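Local atomic coordinates of putative dimetal phosphatase (Danio rerio, PDB entry 2NXF), a protein that probably hydrolyses ADP-ribose and CDP-alcohols such as CDP-choline and CDP-glycerol, as a metal-dependent phosphohydrolase with a dinuclear metal centre. Residues Ala211-Ser216 and Leu249-Ser254; Gln279-Glu284 and Asp304-Lys309; Ala295-Tyr300 and Gly312-Leu317. All blocks are in the same frame, centred on the assembly; numbering follows the deposited sequence.

Contact 1 (Ala211-Ser216 and Leu249-Ser254); sequences AVLTLS and LSVLRS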
loop_
_atom_site.group_PDB
_atom_site.type_symbol
_atom_site.label_atom_id
_atom_site.label_comp_id
_atom_site.label_asym_id
_atom_site.label_seq_id
_atom_site.Cartn_x
_atom_site.Cartn_y
_atom_site.Cartn_z
ATOM N N ALA A 211 -18.941 -3.719 5.435
ATOM C CA ALA A 211 -19.442 -4.620 6.493
ATOM C C ALA A 211 -18.498 -4.664 7.685
ATOM O O ALA A 211 -18.941 -4.582 8.837
ATOM C CB ALA A 211 -19.653 -6.031 5.934
ATOM N N VAL A 212 -17.201 -4.803 7.404
ATOM C CA VAL A 212 -16.163 -4.787 8.460
ATOM C C VAL A 212 -16.308 -3.504 9.285
ATOM O O VAL A 212 -16.337 -3.532 10.522
ATOM C CB VAL A 212 -14.743 -4.929 7.854
ATOM C CG1 VAL A 212 -13.660 -4.742 8.925
ATOM C CG2 VAL A 212 -14.598 -6.326 7.223
ATOM N N LEU A 213 -16.450 -2.373 8.592
ATOM C CA LEU A 213 -16.549 -1.089 9.295
ATOM C C LEU A 213 -17.821 -0.902 10.113
ATOM O O LEU A 213 -17.789 -0.290 11.182
ATOM C CB LEU A 213 -16.358 0.068 8.303
ATOM C CG LEU A 213 -14.970 0.094 7.631
ATOM C CD1 LEU A 213 -14.892 1.258 6.640
ATOM C CD2 LEU A 213 -13.776 0.144 8.631
ATOM N N THR A 214 -18.946 -1.433 9.627
ATOM C CA THR A 214 -20.201 -1.420 10.372
ATOM C C THR A 214 -20.025 -2.172 11.699
ATOM O O THR A 214 -20.409 -1.687 12.762
ATOM C CB THR A 214 -21.338 -2.039 9.540
ATOM O OG1 THR A 214 -21.618 -1.200 8.405
ATOM C CG2 THR A 214 -22.612 -2.231 10.380
ATOM N N LEU A 215 -19.399 -3.341 11.630
ATOM C CA LEU A 215 -19.195 -4.128 12.830
ATOM C C LEU A 215 -18.224 -3.410 13.771
ATOM O O LEU A 215 -18.484 -3.332 14.971
ATOM C CB LEU A 215 -18.745 -5.541 12.486
ATOM C CG LEU A 215 -19.782 -6.403 11.716
ATOM C CD1 LEU A 215 -19.324 -7.832 11.883
ATOM C CD2 LEU A 215 -21.215 -6.267 12.217
ATOM N N SER A 216 -17.154 -2.839 13.214
ATOM C CA SER A 216 -16.218 -2.034 14.017
ATOM C C SER A 216 -16.879 -0.843 14.702
ATOM O O SER A 216 -16.595 -0.570 15.874
ATOM C CB SER A 216 -15.049 -1.595 13.159
ATOM O OG SER A 216 -14.212 -2.717 12.917
ATOM N N LEU A 249 -13.917 6.519 -0.590
ATOM C CA LEU A 249 -14.186 7.648 0.322
ATOM C C LEU A 249 -15.618 7.608 0.825
ATOM O O LEU A 249 -15.873 7.867 1.999
ATOM C CB LEU A 249 -13.899 8.994 -0.343
ATOM C CG LEU A 249 -12.429 9.222 -0.694
ATOM C CD1 LEU A 249 -12.287 10.486 -1.528
ATOM C CD2 LEU A 249 -11.582 9.289 0.587
ATOM N N SER A 250 -16.564 7.278 -0.055
ATOM C CA SER A 250 -17.967 7.209 0.341
ATOM C C SER A 250 -18.192 6.194 1.457
ATOM O O SER A 250 -18.967 6.453 2.384
ATOM C CB SER A 250 -18.842 6.873 -0.864
ATOM O OG SER A 250 -18.941 7.990 -1.725
ATOM N N VAL A 251 -17.516 5.042 1.357
ATOM C CA VAL A 251 -17.573 4.015 2.406
ATOM C C VAL A 251 -16.934 4.534 3.708
ATOM O O VAL A 251 -17.569 4.487 4.766
ATOM C CB VAL A 251 -16.909 2.688 1.964
ATOM C CG1 VAL A 251 -16.811 1.697 3.143
ATOM C CG2 VAL A 251 -17.709 2.064 0.812
ATOM N N LEU A 252 -15.730 5.086 3.615
ATOM C CA LEU A 252 -15.014 5.543 4.814
ATOM C C LEU A 252 -15.793 6.602 5.572
ATOM O O LEU A 252 -15.842 6.576 6.811
ATOM C CB LEU A 252 -13.641 6.096 4.453
ATOM C CG LEU A 252 -12.699 5.159 3.696
ATOM C CD1 LEU A 252 -11.380 5.884 3.417
ATOM C CD2 LEU A 252 -12.489 3.834 4.457
ATOM N N ARG A 253 -16.398 7.529 4.828
ATOM C CA ARG A 253 -17.131 8.657 5.428
ATOM C C ARG A 253 -18.405 8.233 6.171
ATOM O O ARG A 253 -18.946 9.001 6.975
ATOM C CB ARG A 253 -17.448 9.709 4.367
ATOM C CG ARG A 253 -16.185 10.408 3.866
ATOM C CD ARG A 253 -16.449 11.275 2.648
ATOM N NE ARG A 253 -15.257 12.052 2.295
ATOM C CZ ARG A 253 -14.993 12.509 1.073
ATOM N NH1 ARG A 253 -15.823 12.251 0.069
ATOM N NH2 ARG A 253 -13.895 13.223 0.856
ATOM N N SER A 254 -18.864 7.011 5.893
ATOM C CA SER A 254 -20.035 6.409 6.532
ATOM C C SER A 254 -19.752 5.812 7.909
ATOM O O SER A 254 -20.684 5.392 8.602
ATOM C CB SER A 254 -20.571 5.289 5.630
ATOM O OG SER A 254 -21.153 5.858 4.466
#

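Contact 2 (Gln279-Glu284 and Asp304-Lys309); sequences QHITLE and DRMVMK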
loop_
_atom_site.group_PDB
_atom_site.type_symbol
_atom_site.label_atom_id
_atom_site.label_comp_id
_atom_site.label_asym_id
_atom_site.label_seq_id
_atom_site.Cartn_x
_atom_site.Cartn_y
_atom_site.Cartn_z
ATOM N N GLN A 279 -7.867 10.298 9.060
ATOM C CA GLN A 279 -6.564 10.729 8.588
ATOM C C GLN A 279 -6.137 9.877 7.400
ATOM O O GLN A 279 -6.195 8.652 7.473
ATOM C CB GLN A 279 -5.563 10.574 9.731
ATOM C CG GLN A 279 -4.141 10.824 9.366
ATOM C CD GLN A 279 -3.821 12.294 9.356
ATOM O OE1 GLN A 279 -4.032 12.989 10.361
ATOM N NE2 GLN A 279 -3.299 12.788 8.226
ATOM N N HIS A 280 -5.702 10.522 6.318
ATOM C CA HIS A 280 -5.077 9.809 5.199
ATOM C C HIS A 280 -3.591 10.047 5.231
ATOM O O HIS A 280 -3.145 11.191 5.392
ATOM C CB HIS A 280 -5.695 10.256 3.873
ATOM C CG HIS A 280 -7.124 9.826 3.743
ATOM N ND1 HIS A 280 -7.498 8.745 2.982
ATOM C CD2 HIS A 280 -8.248 10.264 4.366
ATOM C CE1 HIS A 280 -8.801 8.553 3.110
ATOM N NE2 HIS A 280 -9.283 9.468 3.936
ATOM N N ILE A 281 -2.833 8.956 5.124
ATOM C CA ILE A 281 -1.378 9.036 5.143
ATOM C C ILE A 281 -0.843 8.290 3.928
ATOM O O ILE A 281 -1.155 7.113 3.720
ATOM C CB ILE A 281 -0.781 8.386 6.417
ATOM C CG1 ILE A 281 -1.399 8.999 7.683
ATOM C CG2 ILE A 281 0.759 8.509 6.436
ATOM C CD1 ILE A 281 -1.168 8.145 8.936
ATOM N N THR A 282 -0.052 8.981 3.113
ATOM C CA THR A 282 0.638 8.334 2.005
ATOM C C THR A 282 2.127 8.370 2.319
ATOM O O THR A 282 2.719 9.432 2.379
ATOM C CB THR A 282 0.341 9.036 0.659
ATOM O OG1 THR A 282 -1.077 9.101 0.469
ATOM C CG2 THR A 282 0.994 8.267 -0.538
ATOM N N LEU A 283 2.701 7.197 2.563
ATOM C CA LEU A 283 4.088 7.113 2.985
ATOM C C LEU A 283 5.054 7.395 1.853
ATOM O O LEU A 283 4.898 6.871 0.739
ATOM C CB LEU A 283 4.379 5.715 3.539
ATOM C CG LEU A 283 3.710 5.360 4.861
ATOM C CD1 LEU A 283 3.911 3.871 5.121
ATOM C CD2 LEU A 283 4.304 6.215 6.005
ATOM N N GLU A 284 6.037 8.248 2.143
ATOM C CA GLU A 284 7.160 8.500 1.232
ATOM C C GLU A 284 7.845 7.188 0.877
ATOM O O GLU A 284 7.962 6.302 1.732
ATOM C CB GLU A 284 8.162 9.450 1.907
ATOM C CG GLU A 284 7.654 10.911 2.031
ATOM C CD GLU A 284 6.653 11.176 3.172
ATOM O OE1 GLU A 284 6.366 10.300 4.011
ATOM O OE2 GLU A 284 6.130 12.312 3.239
ATOM N N ASP A 304 -5.872 6.938 23.548
ATOM C CA ASP A 304 -6.456 8.230 23.186
ATOM C C ASP A 304 -5.925 8.875 21.901
ATOM O O ASP A 304 -6.488 9.869 21.430
ATOM C CB ASP A 304 -6.320 9.213 24.356
ATOM C CG ASP A 304 -4.881 9.639 24.615
ATOM O OD1 ASP A 304 -3.932 8.864 24.354
ATOM O OD2 ASP A 304 -4.704 10.772 25.101
ATOM N N ARG A 305 -4.860 8.306 21.335
ATOM C CA ARG A 305 -4.203 8.876 20.162
ATOM C C ARG A 305 -3.315 7.844 19.497
ATOM O O ARG A 305 -2.941 6.845 20.114
ATOM C CB ARG A 305 -3.343 10.073 20.563
ATOM C CG ARG A 305 -2.091 9.693 21.339
ATOM C CD ARG A 305 -1.611 10.825 22.211
ATOM N NE ARG A 305 -0.286 10.533 22.759
ATOM C CZ ARG A 305 -0.059 9.788 23.839
ATOM N NH1 ARG A 305 -1.062 9.238 24.515
ATOM N NH2 ARG A 305 1.193 9.603 24.257
HETATM N N MSE A 306 -2.986 8.102 18.233
HETATM C CA MSE A 306 -1.957 7.350 17.541
HETATM C C MSE A 306 -0.822 8.315 17.248
HETATM O O MSE A 306 -1.059 9.448 16.809
HETATM C CB MSE A 306 -2.485 6.771 16.232
HETATM C CG MSE A 306 -1.399 6.212 15.363
HETATM SE SE MSE A 306 -2.080 5.461 13.708
HETATM C CE MSE A 306 -0.783 6.259 12.538
ATOM N N VAL A 307 0.400 7.875 17.513
ATOM C CA VAL A 307 1.585 8.691 17.216
ATOM C C VAL A 307 2.442 7.947 16.209
ATOM O O VAL A 307 2.752 6.778 16.403
ATOM C CB VAL A 307 2.416 8.977 18.479
ATOM C CG1 VAL A 307 3.662 9.775 18.102
ATOM C CG2 VAL A 307 1.576 9.709 19.531
HETATM N N MSE A 308 2.779 8.601 15.098
HETATM C CA MSE A 308 3.630 7.971 14.109
HETATM C C MSE A 308 4.955 8.709 14.152
HETATM O O MSE A 308 4.980 9.934 13.986
HETATM C CB MSE A 308 3.023 8.069 12.711
HETATM C CG MSE A 308 3.890 7.379 11.639
HETATM SE SE MSE A 308 3.120 7.398 9.855
HETATM C CE MSE A 308 3.531 9.238 9.390
ATOM N N LYS A 309 6.037 7.965 14.391
ATOM C CA LYS A 309 7.386 8.526 14.441
ATOM C C LYS A 309 8.090 8.203 13.132
ATOM O O LYS A 309 8.385 7.029 12.842
ATOM C CB LYS A 309 8.155 7.935 15.631
ATOM C CG LYS A 309 7.539 8.211 17.016
ATOM C CD LYS A 309 7.499 9.690 17.372
ATOM C CE LYS A 309 8.892 10.220 17.659
ATOM N NZ LYS A 309 8.887 11.646 18.070
#

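Contact 3 (Ala295-Tyr300 and Gly312-Leu317); sequences AFATAY and GRVEDL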
loop_
_atom_site.group_PDB
_atom_site.type_symbol
_atom_site.label_atom_id
_atom_site.label_comp_id
_atom_site.label_asym_id
_atom_site.label_seq_id
_atom_site.Cartn_x
_atom_site.Cartn_y
_atom_site.Cartn_z
ATOM N N ALA A 295 13.311 6.713 4.854
ATOM C CA ALA A 295 11.838 6.769 4.773
ATOM C C ALA A 295 11.205 5.542 5.383
ATOM O O ALA A 295 11.026 4.523 4.716
ATOM C CB ALA A 295 11.369 6.917 3.312
ATOM N N PHE A 296 10.882 5.627 6.666
ATOM C CA PHE A 296 10.065 4.607 7.284
ATOM C C PHE A 296 9.492 5.208 8.556
ATOM O O PHE A 296 9.792 6.353 8.908
ATOM C CB PHE A 296 10.861 3.309 7.574
ATOM C CG PHE A 296 11.759 3.386 8.790
ATOM C CD1 PHE A 296 11.382 2.799 10.008
ATOM C CD2 PHE A 296 12.994 4.024 8.717
ATOM C CE1 PHE A 296 12.225 2.871 11.144
ATOM C CE2 PHE A 296 13.855 4.084 9.846
ATOM C CZ PHE A 296 13.462 3.517 11.056
ATOM N N ALA A 297 8.637 4.451 9.228
ATOM C CA ALA A 297 8.073 4.952 10.472
ATOM C C ALA A 297 7.802 3.819 11.457
ATOM O O ALA A 297 7.828 2.626 11.087
ATOM C CB ALA A 297 6.778 5.714 10.169
ATOM N N THR A 298 7.481 4.211 12.677
ATOM C CA THR A 298 6.917 3.314 13.674
ATOM C C THR A 298 5.670 3.997 14.215
ATOM O O THR A 298 5.707 5.186 14.546
ATOM C CB THR A 298 7.900 3.051 14.822
ATOM O OG1 THR A 298 9.138 2.574 14.271
ATOM C CG2 THR A 298 7.330 2.008 15.790
ATOM N N ALA A 299 4.582 3.243 14.311
ATOM C CA ALA A 299 3.335 3.794 14.808
ATOM C C ALA A 299 3.022 3.212 16.169
ATOM O O ALA A 299 3.222 2.015 16.414
ATOM C CB ALA A 299 2.193 3.522 13.831
ATOM N N TYR A 300 2.535 4.086 17.041
ATOM C CA TYR A 300 2.168 3.734 18.398
ATOM C C TYR A 300 0.682 4.036 18.592
ATOM O O TYR A 300 0.265 5.182 18.470
ATOM C CB TYR A 300 3.009 4.554 19.388
ATOM C CG TYR A 300 4.497 4.277 19.304
ATOM C CD1 TYR A 300 5.095 3.389 20.195
ATOM C CD2 TYR A 300 5.297 4.894 18.342
ATOM C CE1 TYR A 300 6.453 3.113 20.136
ATOM C CE2 TYR A 300 6.676 4.629 18.275
ATOM C CZ TYR A 300 7.232 3.723 19.183
ATOM O OH TYR A 300 8.580 3.437 19.153
ATOM N N GLY A 312 13.694 10.563 8.406
ATOM C CA GLY A 312 14.157 11.087 7.137
ATOM C C GLY A 312 13.067 11.874 6.441
ATOM O O GLY A 312 12.661 12.936 6.927
ATOM N N ARG A 313 12.598 11.349 5.310
ATOM C CA ARG A 313 11.571 12.015 4.504
ATOM C C ARG A 313 10.168 11.933 5.111
ATOM O O ARG A 313 9.270 12.677 4.684
ATOM C CB ARG A 313 11.561 11.447 3.080
ATOM C CG ARG A 313 12.902 11.637 2.382
ATOM C CD ARG A 313 12.887 11.055 0.983
ATOM N NE ARG A 313 11.763 11.543 0.204
ATOM C CZ ARG A 313 10.955 10.791 -0.538
ATOM N NH1 ARG A 313 11.116 9.472 -0.651
ATOM N NH2 ARG A 313 9.969 11.386 -1.189
ATOM N N VAL A 314 9.971 11.019 6.072
ATOM C CA VAL A 314 8.641 10.840 6.691
ATOM C C VAL A 314 8.525 11.696 7.960
ATOM O O VAL A 314 9.286 11.507 8.922
ATOM C CB VAL A 314 8.381 9.380 7.084
ATOM C CG1 VAL A 314 6.968 9.251 7.719
ATOM C CG2 VAL A 314 8.546 8.446 5.889
ATOM N N GLU A 315 7.597 12.656 7.970
ATOM C CA GLU A 315 7.426 13.504 9.159
ATOM C C GLU A 315 6.546 12.807 10.192
ATOM O O GLU A 315 5.675 12.004 9.831
ATOM C CB GLU A 315 6.794 14.846 8.790
ATOM C CG GLU A 315 7.769 15.872 8.192
ATOM C CD GLU A 315 8.750 16.462 9.217
ATOM O OE1 GLU A 315 8.325 17.255 10.114
ATOM O OE2 GLU A 315 9.957 16.140 9.090
ATOM N N ASP A 316 6.762 13.128 11.471
ATOM C CA ASP A 316 5.897 12.588 12.537
ATOM C C ASP A 316 4.455 13.058 12.320
ATOM O O ASP A 316 4.206 14.080 11.676
ATOM C CB ASP A 316 6.308 13.109 13.927
ATOM C CG ASP A 316 7.659 12.600 14.404
ATOM O OD1 ASP A 316 8.299 11.760 13.744
ATOM O OD2 ASP A 316 8.084 13.083 15.485
ATOM N N LEU A 317 3.521 12.351 12.947
ATOM C CA LEU A 317 2.117 12.715 12.901
ATOM C C LEU A 317 1.443 12.169 14.139
ATOM O O LEU A 317 1.753 11.054 14.572
ATOM C CB LEU A 317 1.481 12.099 11.648
ATOM C CG LEU A 317 0.083 12.476 11.191
ATOM C CD1 LEU A 317 -0.147 13.977 11.140
ATOM C CD2 LEU A 317 -0.095 11.863 9.810
#

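Contact 1 (Ala211-Ser216 and Leu249-Ser254)
Leu213 supplies more than half of the surface buried here, and its CD1 methyl makes both of the close approaches. CD1 lies 4.0 Å from CG1 of Val251 and reaches CD2 of Leu252 at 4.1 Å, so a single branch from one helix bridges two consecutive residues of the other. The two encounters differ in direction: the Leu213 side chain meets that of Val251 at about a right angle and that of Leu252 on a slant. CG1 of Val251 is the branch set anti to the backbone N (chi1 172°), which carries it to Leu213. The nearest CA atoms, those of Leu213 and Leu252, are 8.1 Å apart, and no hydrogen bond crosses. The two helices, 203-219 and 245-253, pack on the seven-stranded mixed sheet of this calcineurin-like phosphoesterase; helix 245-253 is the connection of the beta-alpha-beta crossover between parallel strands 222-227 and 258-263. The strands beneath pack on the same leucines: Leu213 also touches Val223 and Val258, and Leu252 touches Ile225, Val258 and Phe261.

Contact 2 (Gln279-Glu284 and Asp304-Lys309)
Ile281 sends its two ends to two selenomethionines, in which selenium stands in for the sulfur of methionine. CD1 meets the CE methyl of Met306 tip to tip at 4.1 Å, while CG2 lies 4.1 Å from CE of Met308, as these two side chains slide past each other in opposite directions. Leu283, two residues further on, brings the end of its side chain nearer, with CD2 4.2 Å from the selenium of Met308, slanting across it. Both selenomethionines leave their strand extended: CG of Met308 is anti to the backbone N (chi1 -179°), and the chain stays straight until it bends at the SE bond (chi3 77°), which turns CE to the CG2 branch of Ile281. Met306 is drawn out in the same way before its own bend.

Behind these side chains, strand 279-282 is held by its neighbour. Ile281 makes backbone hydrogen bonds to Phe261 and Ala263 in strand 258-263; Ile262 of that strand packs on Ile281 and Leu283, and Cys260 on Met306. Two bonds are local to their own segments. NE2 of Gln279 donates to the carbonyl O of His280 at 3.3 Å, from above the plane of that carbonyl. NH1 of Arg305 makes a salt bridge to OD1 of Asp304 (2.9 Å), which accepts through its syn lone pair and lies close to the guanidinium plane.

Strands 279-282 and 305-312 belong to different sheets of the calcineurin-like phosphoesterase fold, and the 10.3 Å between the CA atoms of Ile281 and Met308 is a separation suited to face-to-face packing of sheets. Because all four touching residues are buried and no hydrogen bond crosses, the two sheets adhere here by dispersion and the hydrophobic effect.

Contact 3 (Ala295-Tyr300 and Gly312-Leu317)
The turn joining strands 305-312 and 317-320, successive antiparallel members of the six-stranded sheet, reaches across to residues 295-297, where Val314 meets Ala295, Phe296 and Ala297. Val314 does almost all the touching and divides the work between its methyl groups. CG2, anti to its own carbonyl carbon, comes within 3.9 Å of CA of Ala295 and 4.1 Å of its CB; CG1, on the other branch and anti to the backbone N (chi1 -180°), lies 4.3 Å from CB of Ala297. Between the two alanines the valine rests against the peptide backbone itself: CG2 is 3.7 Å from N of Phe296, and CB is 3.8 Å from its O.

That nitrogen has no hydrogen-bonding partner anywhere in the model, so the methyl buries a polar N-H without satisfying it, a cost set against the apolar contacts around it. Two residues before the valine, the chain turns at Gly312, whose positive phi (66°) favours a residue without a side chain. Arg313 hydrogen-bonds through NH1 to Thr289 OG1 and through NH2 to the backbone O of His267, a zinc ligand in this structure.

Within the sheet, strand 295-301 lies between strands 6-11 and 305-312, bonded through its backbone to Leu10 and Phe8 on one of them and to Arg311 and Lys309 on the other. Val314 and Ala297 both pack on Met308 of strand 305-312. The CB of Phe296 points away from the turn, and its ring packs among Trp47, Ala43 and Gln46 of helix 35-49, so the turn and that helix hold opposite faces of the strand.

In the fold
Contacts 2 and 3 are close neighbours, their centres 8 Å apart, and their segments alternate along the chain. Strand 305-312 joins them: Met308 N probably bonds to Leu317 O at 2.7 Å, and Val307 O probably to Tyr300 N at 2.8 Å. Both come near the zinc ligand Asp13, whose side chain lies about 6 Å from that of Leu283 and about 8 Å from that of Ala295; these lie about 10 and 12 Å from a zinc ion. Contact 1 stands apart from the annotated sites. Its centre is 19 Å from that of contact 2, which it touches where Leu252 CD1 packs on His280 CE1 (3.7 Å), and 26 Å from that of contact 3.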